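Local coordinates for protein superoxide dismutase [Mn/Fe] (Aeropyrum pernix, PDB 3AK2) that catalyses the dismutation of superoxide to oxygen and hydrogen peroxide at a single metal ion, working with either manganese or iron, at residues A[60-63]-A[64-68]; A[181-184]-A[185-189]; A[198-201]-A[202-206]; A[33-36]-A[37-41]. All coordinates share one frame; numbering follows the deposited sequence.

Interaction 1 of 4, residues A[60-63]-A[64-68]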
loop_
_atom_site.group_PDB
_atom_site.type_symbol
_atom_site.label_atom_id
_atom_site.label_comp_id
_atom_site.label_asym_id
_atom_site.label_seq_id
_atom_site.Cartn_x
_atom_site.Cartn_y
_atom_site.Cartn_z
ATOM N N ILE A 60 -7.394 -22.420 3.196
ATOM C CA ILE A 60 -7.344 -20.957 3.162
ATOM C C ILE A 60 -6.088 -20.449 2.475
ATOM O O ILE A 60 -5.061 -21.130 2.428
ATOM C CB ILE A 60 -7.458 -20.287 4.573
ATOM C CG1 ILE A 60 -6.259 -20.634 5.465
ATOM C CG2 ILE A 60 -8.797 -20.617 5.236
ATOM C CD1 ILE A 60 -6.136 -19.750 6.706
ATOM N N ASP A 61 -6.197 -19.240 1.937
ATOM C CA ASP A 61 -5.050 -18.469 1.502
ATOM C C ASP A 61 -4.671 -17.644 2.725
ATOM O O ASP A 61 -5.369 -16.693 3.083
ATOM C CB ASP A 61 -5.454 -17.578 0.318
ATOM C CG ASP A 61 -4.326 -16.676 -0.181
ATOM O OD1 ASP A 61 -4.330 -16.362 -1.390
ATOM O OD2 ASP A 61 -3.458 -16.252 0.607
ATOM N N VAL A 62 -3.584 -18.035 3.383
ATOM C CA VAL A 62 -3.163 -17.422 4.643
ATOM C C VAL A 62 -2.935 -15.913 4.486
ATOM O O VAL A 62 -3.414 -15.118 5.294
ATOM C CB VAL A 62 -1.922 -18.158 5.222
ATOM C CG1 VAL A 62 -1.314 -17.399 6.388
ATOM C CG2 VAL A 62 -2.302 -19.574 5.655
ATOM N N ARG A 63 -2.236 -15.523 3.428
ATOM C CA ARG A 63 -1.979 -14.109 3.168
ATOM C C ARG A 63 -3.281 -13.318 3.022
ATOM O O ARG A 63 -3.441 -12.244 3.608
ATOM C CB ARG A 63 -1.122 -13.954 1.914
ATOM C CG ARG A 63 -0.965 -12.515 1.446
ATOM C CD ARG A 63 0.144 -12.417 0.434
ATOM N NE ARG A 63 -0.206 -13.097 -0.810
ATOM C CZ ARG A 63 0.678 -13.618 -1.656
ATOM N NH1 ARG A 63 0.259 -14.201 -2.769
ATOM N NH2 ARG A 63 1.979 -13.570 -1.387
ATOM N N ALA A 64 -4.212 -13.858 2.246
ATOM C CA ALA A 64 -5.480 -13.190 1.993
ATOM C C ALA A 64 -6.306 -13.034 3.266
ATOM O O ALA A 64 -6.828 -11.952 3.549
ATOM C CB ALA A 64 -6.269 -13.947 0.940
ATOM N N VAL A 65 -6.416 -14.105 4.047
ATOM C CA VAL A 65 -7.226 -14.053 5.259
ATOM C C VAL A 65 -6.610 -13.074 6.260
ATOM O O VAL A 65 -7.326 -12.331 6.935
ATOM C CB VAL A 65 -7.436 -15.450 5.889
ATOM C CG1 VAL A 65 -8.181 -15.341 7.213
ATOM C CG2 VAL A 65 -8.228 -16.342 4.937
ATOM N N MET A 66 -5.284 -13.043 6.333
ATOM C CA MET A 66 -4.637 -12.103 7.240
ATOM C C MET A 66 -4.758 -10.651 6.785
ATOM O O MET A 66 -4.889 -9.756 7.618
ATOM C CB MET A 66 -3.198 -12.510 7.523
ATOM C CG MET A 66 -3.140 -13.777 8.343
ATOM S SD MET A 66 -1.489 -14.419 8.582
ATOM C CE MET A 66 -1.869 -15.862 9.583
ATOM N N ARG A 67 -4.752 -10.417 5.471
ATOM C CA ARG A 67 -5.051 -9.085 4.949
ATOM C C ARG A 67 -6.468 -8.647 5.329
ATOM O O ARG A 67 -6.681 -7.488 5.699
ATOM C CB ARG A 67 -4.862 -9.037 3.435
ATOM C CG ARG A 67 -3.421 -8.864 2.984
ATOM C CD ARG A 67 -3.289 -9.131 1.497
ATOM N NE ARG A 67 -1.963 -8.780 0.993
ATOM C CZ ARG A 67 -1.516 -9.094 -0.219
ATOM N NH1 ARG A 67 -2.275 -9.807 -1.049
ATOM N NH2 ARG A 67 -0.301 -8.709 -0.595
ATOM N N ASP A 68 -7.420 -9.578 5.262
ATOM C CA ASP A 68 -8.804 -9.308 5.657
ATOM C C ASP A 68 -8.878 -9.005 7.150
ATOM O O ASP A 68 -9.551 -8.055 7.574
ATOM C CB ASP A 68 -9.715 -10.502 5.365
ATOM C CG ASP A 68 -9.907 -10.772 3.885
ATOM O OD1 ASP A 68 -9.560 -9.929 3.030
ATOM O OD2 ASP A 68 -10.437 -11.864 3.591
#
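D61 caps the start of helix 62-82: its OD2 accepts from A64 N at 3.0 Å, an N-cap bond in which the N-H (165° at the hydrogen) arrives from above the carboxylate plane. The carboxylate gets there because CG stands trans to the backbone N of D61 (chi1 178°), and CG also rests 3.5 Å from the A64 CB. The first carbonyls are used in turn: D61 O accepts from V65 N, V62 O from M66 N at 3.0 Å, and R63 O from R67 N. Apolar groups fill the flanks, with V62 CG1 lying 3.6 Å from M66 CE and I60 CB 4.0 Å from V65 CG2. R63 and R67 run side by side, the R63 CD sitting 3.7 Å above the middle of the R67 guanidinium. Their charges are answered by other chains: R67 NH2 forms salt bridges to E148 and E126 of the second subunit, while R63 NH2 donates to T124 O of that subunit and R63 NH1 pairs with D68 of the third. One turn thus caps the A64 amide and sends two neighbouring arginines to acidic partners of other subunits, which probably ties the start of helix 62-82 into those interfaces.

Interaction 2 of 4, residues A[181-184]-A[185-189]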
loop_
_atom_site.group_PDB
_atom_site.type_symbol
_atom_site.label_atom_id
_atom_site.label_comp_id
_atom_site.label_asym_id
_atom_site.label_seq_id
_atom_site.Cartn_x
_atom_site.Cartn_y
_atom_site.Cartn_z
ATOM N N SER A 181 -13.187 21.783 5.958
ATOM C CA SER A 181 -14.210 22.326 6.850
ATOM C C SER A 181 -14.626 21.299 7.903
ATOM O O SER A 181 -14.830 21.647 9.062
ATOM C CB SER A 181 -15.426 22.800 6.056
ATOM O OG SER A 181 -16.427 23.305 6.919
ATOM N N TYR A 182 -14.729 20.033 7.501
ATOM C CA TYR A 182 -15.021 18.959 8.447
ATOM C C TYR A 182 -13.988 18.887 9.568
ATOM O O TYR A 182 -14.352 18.841 10.744
ATOM C CB TYR A 182 -15.126 17.615 7.726
ATOM C CG TYR A 182 -14.981 16.395 8.612
ATOM C CD1 TYR A 182 -15.936 16.090 9.583
ATOM C CD2 TYR A 182 -13.899 15.530 8.455
ATOM C CE1 TYR A 182 -15.806 14.962 10.390
ATOM C CE2 TYR A 182 -13.761 14.396 9.251
ATOM C CZ TYR A 182 -14.721 14.114 10.212
ATOM O OH TYR A 182 -14.609 12.993 11.008
ATOM N N VAL A 183 -12.708 18.884 9.195
ATOM C CA VAL A 183 -11.617 18.783 10.166
ATOM C C VAL A 183 -11.631 19.968 11.131
ATOM O O VAL A 183 -11.473 19.794 12.341
ATOM C CB VAL A 183 -10.244 18.665 9.459
ATOM C CG1 VAL A 183 -9.089 18.772 10.455
ATOM C CG2 VAL A 183 -10.159 17.359 8.667
ATOM N N GLU A 184 -11.840 21.168 10.592
ATOM C CA GLU A 184 -11.914 22.371 11.417
ATOM C C GLU A 184 -13.059 22.292 12.430
ATOM O O GLU A 184 -12.893 22.648 13.601
ATOM C CB GLU A 184 -12.050 23.622 10.541
ATOM C CG GLU A 184 -10.784 23.984 9.760
ATOM C CD GLU A 184 -9.598 24.314 10.656
ATOM O OE1 GLU A 184 -9.796 24.947 11.717
ATOM O OE2 GLU A 184 -8.462 23.949 10.292
ATOM N N ASN A 185 -14.208 21.807 11.974
ATOM C CA ASN A 185 -15.383 21.668 12.829
ATOM C C ASN A 185 -15.263 20.562 13.876
ATOM O O ASN A 185 -15.803 20.680 14.977
ATOM C CB ASN A 185 -16.638 21.472 11.980
ATOM C CG ASN A 185 -17.243 22.784 11.536
ATOM O OD1 ASN A 185 -17.891 23.472 12.322
ATOM N ND2 ASN A 185 -17.041 23.135 10.272
ATOM N N TRP A 186 -14.538 19.502 13.534
ATOM C CA TRP A 186 -14.358 18.351 14.420
ATOM C C TRP A 186 -13.738 18.723 15.771
ATOM O O TRP A 186 -14.059 18.116 16.793
ATOM C CB TRP A 186 -13.535 17.277 13.701
ATOM C CG TRP A 186 -13.049 16.138 14.550
ATOM C CD1 TRP A 186 -13.732 15.000 14.871
ATOM C CD2 TRP A 186 -11.757 16.019 15.154
ATOM N NE1 TRP A 186 -12.945 14.182 15.647
ATOM C CE2 TRP A 186 -11.728 14.783 15.836
ATOM C CE3 TRP A 186 -10.621 16.839 15.186
ATOM C CZ2 TRP A 186 -10.604 14.346 16.543
ATOM C CZ3 TRP A 186 -9.506 16.404 15.887
ATOM C CH2 TRP A 186 -9.505 15.165 16.554
ATOM N N TRP A 187 -12.876 19.739 15.783
ATOM C CA TRP A 187 -12.266 20.197 17.032
ATOM C C TRP A 187 -13.294 20.567 18.101
ATOM O O TRP A 187 -13.025 20.439 19.292
ATOM C CB TRP A 187 -11.328 21.377 16.778
ATOM C CG TRP A 187 -10.126 20.982 15.995
ATOM C CD1 TRP A 187 -9.909 21.190 14.665
ATOM C CD2 TRP A 187 -8.981 20.277 16.484
ATOM N NE1 TRP A 187 -8.693 20.665 14.294
ATOM C CE2 TRP A 187 -8.101 20.103 15.394
ATOM C CE3 TRP A 187 -8.610 19.781 17.742
ATOM C CZ2 TRP A 187 -6.872 19.447 15.521
ATOM C CZ3 TRP A 187 -7.386 19.132 17.868
ATOM C CH2 TRP A 187 -6.531 18.976 16.761
ATOM N N ASN A 188 -14.475 20.996 17.664
ATOM C CA ASN A 188 -15.533 21.410 18.585
ATOM C C ASN A 188 -16.205 20.269 19.342
ATOM O O ASN A 188 -16.980 20.510 20.272
ATOM C CB ASN A 188 -16.572 22.243 17.842
ATOM C CG ASN A 188 -15.994 23.523 17.296
ATOM O OD1 ASN A 188 -15.566 24.395 18.053
ATOM N ND2 ASN A 188 -15.966 23.644 15.974
ATOM N N VAL A 189 -15.902 19.029 18.952
ATOM C CA VAL A 189 -16.447 17.857 19.643
ATOM C C VAL A 189 -15.381 16.924 20.243
ATOM O O VAL A 189 -15.709 15.851 20.743
ATOM C CB VAL A 189 -17.442 17.043 18.752
ATOM C CG1 VAL A 189 -18.653 17.891 18.362
ATOM C CG2 VAL A 189 -16.746 16.473 17.512
HETATM O O HOH W 1 -18.157 25.385 8.974
#
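S181 and N185 meet one turn apart, where S181 O accepts twice from the same residue. The backbone N of N185 makes the ordinary helical bond, and its side-chain ND2 adds a second at 2.9 Å from S181 O, arriving above the carbonyl plane on the opposite face from the backbone donor. A chi1 of -86° folds the N185 amide back along the helix for this. The same N185 ND2 donates to a water oxygen 2.8 Å away, which also makes a weak bond with S181 OG. Next, Y182 O takes W186 N at 2.9 Å, while the Y182 hydroxyl turns to the backbone oxygen of D165, a manganese ligand. W186 N adds a weak second bond to V183 O, and W187 CD1 approaches V183 O to 3.1 Å. E184 O lies at the edge of the W187 indole, near its plane, 3.5 Å from W187 CD1; the E184 carboxylate itself pairs with K123. Beyond, W186 CZ3 sits 3.7 Å above the centre of the W187 ring, whose NE1 donates to S119 on helix 111-123. With an alanine at N185, S181 O would probably lose its second donor and the water its amide partner, leaving the helix flank less firmly tied. As the helix tightens into a 3-10 turn, N185 O also accepts twice, from N188 N and N188 ND2. Side-chain amides thus supplement the backbone bonding on the more polar flank, while W187 ties the helix to helix 111-123, and W186 and Y182 to strand 159-165, which ends in D165.

Interaction 3 of 4, residues A[198-201]-A[202-206]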
loop_
_atom_site.group_PDB
_atom_site.type_symbol
_atom_site.label_atom_id
_atom_site.label_comp_id
_atom_site.label_asym_id
_atom_site.label_seq_id
_atom_site.Cartn_x
_atom_site.Cartn_y
_atom_site.Cartn_z
ATOM N N ARG A 198 -6.649 8.298 28.215
ATOM C CA ARG A 198 -5.843 7.427 27.356
ATOM C C ARG A 198 -4.348 7.665 27.548
ATOM O O ARG A 198 -3.572 6.714 27.681
ATOM C CB ARG A 198 -6.246 7.582 25.889
ATOM C CG ARG A 198 -7.604 6.985 25.623
ATOM C CD ARG A 198 -8.078 7.126 24.183
ATOM N NE ARG A 198 -9.475 6.709 24.131
ATOM C CZ ARG A 198 -9.893 5.451 24.029
ATOM N NH1 ARG A 198 -9.025 4.453 23.914
ATOM N NH2 ARG A 198 -11.194 5.195 24.035
ATOM N N LEU A 199 -3.951 8.934 27.596
ATOM C CA LEU A 199 -2.556 9.271 27.852
ATOM C C LEU A 199 -2.090 8.756 29.215
ATOM O O LEU A 199 -0.984 8.231 29.338
ATOM C CB LEU A 199 -2.331 10.777 27.724
ATOM C CG LEU A 199 -0.901 11.261 27.989
ATOM C CD1 LEU A 199 0.111 10.575 27.081
ATOM C CD2 LEU A 199 -0.808 12.758 27.833
ATOM N N GLU A 200 -2.939 8.901 30.229
ATOM C CA GLU A 200 -2.638 8.373 31.557
ATOM C C GLU A 200 -2.337 6.875 31.494
ATOM O O GLU A 200 -1.332 6.411 32.037
ATOM C CB GLU A 200 -3.795 8.646 32.518
ATOM C CG GLU A 200 -3.546 8.163 33.942
ATOM C CD GLU A 200 -4.822 7.948 34.734
ATOM O OE1 GLU A 200 -4.730 7.375 35.838
ATOM O OE2 GLU A 200 -5.913 8.344 34.267
ATOM N N GLN A 201 -3.199 6.120 30.815
ATOM C CA GLN A 201 -2.984 4.686 30.669
ATOM C C GLN A 201 -1.687 4.374 29.925
ATOM O O GLN A 201 -0.945 3.482 30.328
ATOM C CB GLN A 201 -4.179 4.010 29.990
ATOM C CG GLN A 201 -5.451 4.006 30.837
ATOM C CD GLN A 201 -5.239 3.447 32.236
ATOM O OE1 GLN A 201 -4.723 2.339 32.411
ATOM N NE2 GLN A 201 -5.641 4.215 33.239
ATOM N N ALA A 202 -1.413 5.126 28.861
ATOM C CA ALA A 202 -0.185 4.947 28.081
ATOM C C ALA A 202 1.079 5.258 28.888
ATOM O O ALA A 202 2.053 4.503 28.837
ATOM C CB ALA A 202 -0.241 5.776 26.808
ATOM N N LEU A 203 1.054 6.356 29.639
ATOM C CA LEU A 203 2.173 6.724 30.510
ATOM C C LEU A 203 2.477 5.626 31.528
ATOM O O LEU A 203 3.639 5.382 31.856
ATOM C CB LEU A 203 1.899 8.048 31.227
ATOM C CG LEU A 203 2.030 9.339 30.411
ATOM C CD1 LEU A 203 1.218 10.454 31.049
ATOM C CD2 LEU A 203 3.486 9.755 30.246
ATOM N N ASN A 204 1.424 4.963 32.005
ATOM C CA ASN A 204 1.543 3.901 33.004
ATOM C C ASN A 204 1.914 2.534 32.425
ATOM O O ASN A 204 2.580 1.744 33.098
ATOM C CB ASN A 204 0.234 3.759 33.798
ATOM C CG ASN A 204 -0.052 4.950 34.710
ATOM O OD1 ASN A 204 -1.177 5.111 35.189
ATOM N ND2 ASN A 204 0.957 5.777 34.958
ATOM N N ASN A 205 1.491 2.265 31.188
ATOM C CA ASN A 205 1.468 0.894 30.651
ATOM C C ASN A 205 2.327 0.578 29.414
ATOM O O ASN A 205 2.743 -0.566 29.236
ATOM C CB ASN A 205 0.019 0.473 30.347
ATOM C CG ASN A 205 -0.830 0.300 31.600
ATOM O OD1 ASN A 205 -1.709 1.117 31.886
ATOM N ND2 ASN A 205 -0.586 -0.775 32.338
ATOM N N ALA A 206 2.578 1.567 28.557
ATOM C CA ALA A 206 3.071 1.283 27.198
ATOM C C ALA A 206 4.527 0.810 27.069
ATOM O O ALA A 206 4.789 -0.214 26.433
ATOM C CB ALA A 206 2.803 2.465 26.271
#
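L199 and L203 supply the apolar part of this contact along helix 192-205, L199 CG lying 3.8 Å from L203 CD1 as the two branched ends cross at a slant. With L199 CG trans to the backbone N, the branch is directed along the helix toward L203, and L199 CD1 comes 4.0 Å from L203 CG. Both leucines pack on F135 of strand 129-136 and on R99 of helix 98-108, and the CB of A202 is set close to the carbonyl oxygens of R198 and L199. Backbone hydrogen bonds form the second group. A202 N donates to R198 O and L203 N to L199 O, the latter short at 2.8 Å and nearly straight (168°). N204 N reaches E200 O at 3.1 Å with a poorer angle of 145°, and it adds a weak bond to Q201 O. N205 N meets that same Q201 O at 2.9 Å, but this bond too is weak. Polar side chains make the third group. E200 and N204 cross with carboxylate and amide planes 84° apart, and E200 CG stays 4.1 Å from N204 OD1, a loose van der Waals approach. R198 turns away to D194 through NE and to the Y210 carbonyl of the second subunit through NH1, while A202 and N205 pack on L209 of that subunit. Q201 O is thus gripped by two weak bonds rather than one straight one; the leucines hold the helix to the sheet by apolar contact, R198, Q201, A202 and N205 meet the second subunit, and E200 and N204 are exposed.

Interaction 4 of 4, residues A[33-36]-A[37-41]. With EDO (1,2-ethanediol), chain I.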
loop_
_atom_site.group_PDB
_atom_site.type_symbol
_atom_site.label_atom_id
_atom_site.label_comp_id
_atom_site.label_asym_id
_atom_site.label_seq_id
_atom_site.Cartn_x
_atom_site.Cartn_y
_atom_site.Cartn_z
ATOM N N GLN A 33 -23.766 2.077 12.439
ATOM C CA GLN A 33 -24.585 0.905 12.124
ATOM C C GLN A 33 -24.155 0.164 10.871
ATOM O O GLN A 33 -24.341 -1.051 10.775
ATOM C CB GLN A 33 -26.066 1.287 12.000
ATOM C CG GLN A 33 -26.666 1.822 13.291
ATOM C CD GLN A 33 -28.170 2.032 13.223
ATOM O OE1 GLN A 33 -28.826 2.189 14.256
ATOM N NE2 GLN A 33 -28.722 2.047 12.016
ATOM N N LYS A 34 -23.600 0.889 9.906
ATOM C CA LYS A 34 -23.195 0.268 8.652
ATOM C C LYS A 34 -21.692 0.032 8.616
ATOM O O LYS A 34 -21.243 -1.112 8.552
ATOM C CB LYS A 34 -23.675 1.090 7.447
ATOM C CG LYS A 34 -25.195 1.286 7.379
ATOM C CD LYS A 34 -25.926 -0.041 7.172
ATOM C CE LYS A 34 -27.401 0.163 6.852
ATOM N NZ LYS A 34 -28.195 0.483 8.065
ATOM N N HIS A 35 -20.912 1.101 8.702
ATOM C CA HIS A 35 -19.467 0.977 8.524
ATOM C C HIS A 35 -18.767 0.261 9.679
ATOM O O HIS A 35 -18.104 -0.752 9.466
ATOM C CB HIS A 35 -18.833 2.333 8.223
ATOM C CG HIS A 35 -19.356 2.957 6.970
ATOM N ND1 HIS A 35 -18.980 2.525 5.717
ATOM C CD2 HIS A 35 -20.257 3.948 6.771
ATOM C CE1 HIS A 35 -19.611 3.237 4.800
ATOM N NE2 HIS A 35 -20.394 4.105 5.414
ATOM N N HIS A 36 -18.919 0.760 10.899
ATOM C CA HIS A 36 -18.231 0.121 12.010
ATOM C C HIS A 36 -18.695 -1.335 12.147
ATOM O O HIS A 36 -17.874 -2.242 12.298
ATOM C CB HIS A 36 -18.406 0.904 13.312
ATOM C CG HIS A 36 -17.532 0.419 14.432
ATOM N ND1 HIS A 36 -17.482 1.044 15.659
ATOM C CD2 HIS A 36 -16.679 -0.631 14.511
ATOM C CE1 HIS A 36 -16.642 0.397 16.447
ATOM N NE2 HIS A 36 -16.141 -0.626 15.775
ATOM N N ASN A 37 -20.002 -1.565 12.050
ATOM C CA ASN A 37 -20.544 -2.926 12.119
ATOM C C ASN A 37 -19.901 -3.865 11.101
ATOM O O ASN A 37 -19.595 -5.020 11.408
ATOM C CB ASN A 37 -22.062 -2.920 11.931
ATOM C CG ASN A 37 -22.720 -4.187 12.445
ATOM O OD1 ASN A 37 -22.367 -4.698 13.509
ATOM N ND2 ASN A 37 -23.684 -4.701 11.692
ATOM N N THR A 38 -19.685 -3.360 9.891
ATOM C CA THR A 38 -19.075 -4.149 8.827
ATOM C C THR A 38 -17.656 -4.590 9.192
ATOM O O THR A 38 -17.268 -5.723 8.912
ATOM C CB THR A 38 -19.118 -3.385 7.486
ATOM O OG1 THR A 38 -20.478 -3.287 7.050
ATOM C CG2 THR A 38 -18.307 -4.089 6.407
ATOM N N TYR A 39 -16.890 -3.708 9.830
ATOM C CA TYR A 39 -15.529 -4.077 10.229
ATOM C C TYR A 39 -15.533 -5.134 11.325
ATOM O O TYR A 39 -14.737 -6.077 11.297
ATOM C CB TYR A 39 -14.705 -2.855 10.643
ATOM C CG TYR A 39 -14.767 -1.720 9.649
ATOM C CD1 TYR A 39 -14.551 -1.939 8.288
ATOM C CD2 TYR A 39 -15.042 -0.424 10.073
ATOM C CE1 TYR A 39 -14.623 -0.891 7.376
ATOM C CE2 TYR A 39 -15.115 0.621 9.177
ATOM C CZ TYR A 39 -14.908 0.388 7.837
ATOM O OH TYR A 39 -14.973 1.448 6.961
ATOM N N VAL A 40 -16.447 -5.001 12.281
ATOM C CA VAL A 40 -16.597 -6.016 13.318
ATOM C C VAL A 40 -16.882 -7.376 12.678
ATOM O O VAL A 40 -16.203 -8.363 12.968
ATOM C CB VAL A 40 -17.715 -5.646 14.320
ATOM C CG1 VAL A 40 -17.948 -6.777 15.322
ATOM C CG2 VAL A 40 -17.371 -4.349 15.043
ATOM N N LYS A 41 -17.875 -7.419 11.793
ATOM C CA LYS A 41 -18.223 -8.659 11.099
ATOM C C LYS A 41 -17.050 -9.205 10.283
ATOM O O LYS A 41 -16.803 -10.409 10.283
ATOM C CB LYS A 41 -19.426 -8.449 10.178
ATOM C CG LYS A 41 -20.722 -8.076 10.888
ATOM C CD LYS A 41 -21.864 -7.851 9.890
ATOM C CE LYS A 41 -21.591 -6.738 8.878
ATOM N NZ LYS A 41 -22.130 -5.415 9.299
HETATM C C1 EDO I . -21.168 -0.663 5.050
HETATM O O1 EDO I . -22.175 -1.142 4.149
HETATM C C2 EDO I . -19.798 -1.111 4.546
HETATM O O2 EDO I . -18.787 -0.247 5.079
HETATM O O HOH W 2 -16.723 1.485 5.181
#
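T38 answers K34 one turn back with two donors: its OG1 hydrogen-bonds K34 O at 2.8 Å and T38 N binds the same oxygen at 3.0 Å, from opposite faces of the carbonyl plane. Y39 N donates to H35 O, which also lies 3.1 Å above the Y39 ring, offset toward the rim. A chi1 of -49° on Y39 lays the ring back over that carbonyl. H36 O accepts V40 N, and H36 CD2 touches V40 CG2 at 3.8 Å. Farther out, a water lies close to both H35 ND1 and Y39 OH, a bridge of doubtful geometry, and H35 ND1 also pairs at 2.9 Å with O2 of an ethanediol, probably from the crystallisation liquor. H35 NE2 binds Y172 of the fourth subunit, and the H35 ring stacks on H169, a manganese ligand. A leucine in place of Y39 would probably deprive H35 O of the aromatic face lying against it. Y39 lies about 5 Å from the manganese, consistent with the active-site gateway tyrosine of this family. Helix 25-54, which also bears the ligand H31, lies against helix 62-82, where V40 packs on H76, H36 NE2 bonds H76 while its ND1 bonds W83, and the Y39 ring meets the manganese ligand H79.

How the interactions relate
All four are local contacts between residues about one turn apart along helices, each part buried and part open, but they serve different surroundings. Interactions 1 and 4 lie on successive helices of the alpha-hairpin domain, with nearest atoms about 7 Å apart: one starts its helix at a subunit interface and relies on charge, the other runs mid-helix beside the metal and relies on histidine, tyrosine and a threonine hydroxyl. Interactions 2 and 3 occupy the successive helices 179-186 and 192-205 near the C-terminus. Both pack on strand 159-165, yet 2 uses indoles and asparagine amides and touches no other chain, whereas 3 uses leucines. Interactions 1 and 3 both reach the second subunit, though their centres lie 32 Å apart.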